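Actin-related protein 8 (Homo sapiens, PDB 4FO0) binds ATP with only low basal ATPase activity and serves as a proposed core subunit of the INO80 chromatin-remodelling complex, active in transcription, replication and probably DNA repair. Local coordinates at residues A[495-498]-A[499-503]. Residues are numbered along the deposited sequence; the frame is centred on the assembly and turned at random.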
ATOM      1  N   ASP A 495       4.520 -28.456 -12.114  1.00 75.33           N
ATOM      2  CA  ASP A 495       5.525 -27.695 -12.832  1.00 82.53           C
ATOM      3  C   ASP A 495       5.305 -26.222 -12.557  1.00 73.85           C
ATOM      4  O   ASP A 495       6.261 -25.467 -12.383  1.00 73.74           O
ATOM      5  CB  ASP A 495       5.485 -27.993 -14.330  1.00 80.42           C
ATOM      6  CG  ASP A 495       6.487 -29.062 -14.729  1.00118.73           C
ATOM      7  OD1 ASP A 495       7.678 -28.722 -14.905  1.00128.00           O
ATOM      8  OD2 ASP A 495       6.091 -30.242 -14.851  1.00122.38           O
ATOM      9  N   THR A 496       4.038 -25.824 -12.507  1.00 60.65           N
ATOM     10  CA  THR A 496       3.692 -24.480 -12.090  1.00 60.68           C
ATOM     11  C   THR A 496       4.317 -24.221 -10.721  1.00 69.18           C
ATOM     12  O   THR A 496       5.083 -23.264 -10.561  1.00 64.29           O
ATOM     13  CB  THR A 496       2.170 -24.275 -12.013  1.00 66.92           C
ATOM     14  OG1 THR A 496       1.605 -24.343 -13.327  1.00 60.17           O
ATOM     15  CG2 THR A 496       1.850 -22.920 -11.421  1.00 56.02           C
ATOM     16  N   LYS A 497       4.020 -25.084  -9.746  1.00 46.74           N
ATOM     17  CA  LYS A 497       4.544 -24.898  -8.394  1.00 47.37           C
ATOM     18  C   LYS A 497       6.058 -24.776  -8.375  1.00 60.25           C
ATOM     19  O   LYS A 497       6.608 -23.928  -7.676  1.00 65.82           O
ATOM     20  CB  LYS A 497       4.113 -26.019  -7.461  1.00 44.94           C
ATOM     21  CG  LYS A 497       2.634 -26.075  -7.217  1.00 46.57           C
ATOM     22  CD  LYS A 497       2.298 -27.195  -6.246  1.00 46.86           C
ATOM     23  CE  LYS A 497       0.807 -27.445  -6.211  1.00 45.37           C
ATOM     24  NZ  LYS A 497       0.378 -28.115  -4.958  1.00 51.58           N
ATOM     25  N   LYS A 498       6.745 -25.625  -9.125  1.00 65.30           N
ATOM     26  CA  LYS A 498       8.190 -25.503  -9.181  1.00 65.31           C
ATOM     27  C   LYS A 498       8.529 -24.063  -9.540  1.00 64.23           C
ATOM     28  O   LYS A 498       9.352 -23.419  -8.881  1.00 64.86           O
ATOM     29  CB  LYS A 498       8.798 -26.476 -10.194  1.00 78.40           C
ATOM     30  CG  LYS A 498       9.167 -27.832  -9.610  1.00 90.97           C
ATOM     31  CD  LYS A 498      10.101 -28.613 -10.539  1.00101.73           C
ATOM     32  CE  LYS A 498       9.432 -28.940 -11.874  1.00113.73           C
ATOM     33  NZ  LYS A 498      10.367 -29.575 -12.857  1.00 89.39           N
ATOM     34  N   LYS A 499       7.868 -23.553 -10.575  1.00 56.15           N
ATOM     35  CA  LYS A 499       8.129 -22.200 -11.051  1.00 52.26           C
ATOM     36  C   LYS A 499       7.837 -21.145  -9.990  1.00 60.29           C
ATOM     37  O   LYS A 499       8.607 -20.204  -9.823  1.00 60.39           O
ATOM     38  CB  LYS A 499       7.345 -21.922 -12.332  1.00 63.18           C
ATOM     39  CG  LYS A 499       7.790 -22.796 -13.506  1.00 72.65           C
ATOM     40  CD  LYS A 499       7.345 -22.245 -14.855  1.00 91.56           C
ATOM     41  CE  LYS A 499       5.844 -22.404 -15.076  1.00 89.41           C
ATOM     42  NZ  LYS A 499       5.391 -21.668 -16.298  1.00 95.85           N
ATOM     43  N   MET A 500       6.734 -21.322  -9.265  1.00 56.49           N
ATOM     44  CA  MET A 500       6.317 -20.383  -8.225  1.00 48.42           C
ATOM     45  C   MET A 500       7.240 -20.350  -7.008  1.00 54.69           C
ATOM     46  O   MET A 500       7.634 -19.267  -6.570  1.00 50.73           O
ATOM     47  CB  MET A 500       4.884 -20.670  -7.775  1.00 44.12           C
ATOM     48  CG  MET A 500       3.849 -20.601  -8.900  1.00 48.32           C
ATOM     49  SD  MET A 500       4.039 -19.136  -9.933  1.00 55.37           S
ATOM     50  CE  MET A 500       2.869 -19.438 -11.247  1.00 53.04           C
ATOM     51  N   TYR A 501       7.575 -21.515  -6.452  1.00 59.04           N
ATOM     52  CA  TYR A 501       8.495 -21.558  -5.311  1.00 49.82           C
ATOM     53  C   TYR A 501       9.813 -20.935  -5.711  1.00 51.94           C
ATOM     54  O   TYR A 501      10.436 -20.237  -4.918  1.00 63.97           O
ATOM     55  CB  TYR A 501       8.770 -22.981  -4.815  1.00 41.54           C
ATOM     56  CG  TYR A 501       7.608 -23.678  -4.156  1.00 43.18           C
ATOM     57  CD1 TYR A 501       7.167 -23.309  -2.895  1.00 51.64           C
ATOM     58  CD2 TYR A 501       6.962 -24.729  -4.791  1.00 63.25           C
ATOM     59  CE1 TYR A 501       6.089 -23.958  -2.287  1.00 54.52           C
ATOM     60  CE2 TYR A 501       5.892 -25.383  -4.200  1.00 55.00           C
ATOM     61  CZ  TYR A 501       5.459 -24.995  -2.947  1.00 54.70           C
ATOM     62  OH  TYR A 501       4.391 -25.653  -2.372  1.00 52.09           O
ATOM     63  N   SER A 502      10.166 -21.092  -6.954  1.00 46.50           N
ATOM     64  CA  SER A 502      11.460 -20.705  -7.402  1.00 61.04           C
ATOM     65  C   SER A 502      11.542 -19.209  -7.611  1.00 56.79           C
ATOM     66  O   SER A 502      12.596 -18.647  -7.701  1.00 56.65           O
ATOM     67  CB  SER A 502      11.774 -21.484  -8.666  1.00 60.98           C
ATOM     68  OG  SER A 502      12.094 -20.638  -9.731  1.00 59.26           O
ATOM     69  N   SER A 503      10.400 -18.569  -7.687  1.00 56.51           N
ATOM     70  CA  SER A 503      10.331 -17.135  -7.940  1.00 52.74           C
ATOM     71  C   SER A 503       9.200 -16.441  -7.189  1.00 49.07           C
ATOM     72  O   SER A 503       8.031 -16.536  -7.571  1.00 48.77           O
ATOM     73  CB  SER A 503      10.176 -16.881  -9.441  1.00 39.92           C
ATOM     74  OG  SER A 503      10.069 -15.497  -9.716  1.00 55.81           O
TER
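The ring of Tyr-501 leans back one helical turn against Lys-497: its CE2 lies 3.8 Å from CB of Lys-497, and its CD2 approaches the carbonyl O of Lys-497 obliquely, while the backbone N of Lys-498 lies at the ring's edge. The ring of Phe-532, from helix 530-535, meets that of Tyr-501 with the planes inclined by about 35°. Thr-496 and Met-500 run side by side in the same direction. CG2 of Thr-496 stands anti to the backbone N, which sets it 3.6 Å from CE of Met-500, whose chain is bent at chi2. Helical bonding underlies both pairs: Met-500 N donates to Thr-496 O at 2.9 Å, and Tyr-501 N to Lys-497 O with an N-H...O angle of 173°. The Ser-502 N to Lys-498 O bond is less straight, at 137°. Lys-498 NZ forms a salt bridge with exposed Asp-495 through OD1 at 3.5 Å. Lys-497 and Lys-499 form salt bridges with Asp-489 and Glu-264 respectively; Glu-264 OE2 also hydrogen-bonds Thr-496 OG1. In this actin-family fold, far from the annotated ATP-binding residues, helix 494-502 packs through Met-500 and Tyr-501 on helix 480-489, and through Lys-497 and Lys-498 on helix 530-535, then leads directly into strand 503-507, which lies between strands 247-253 and 540-542.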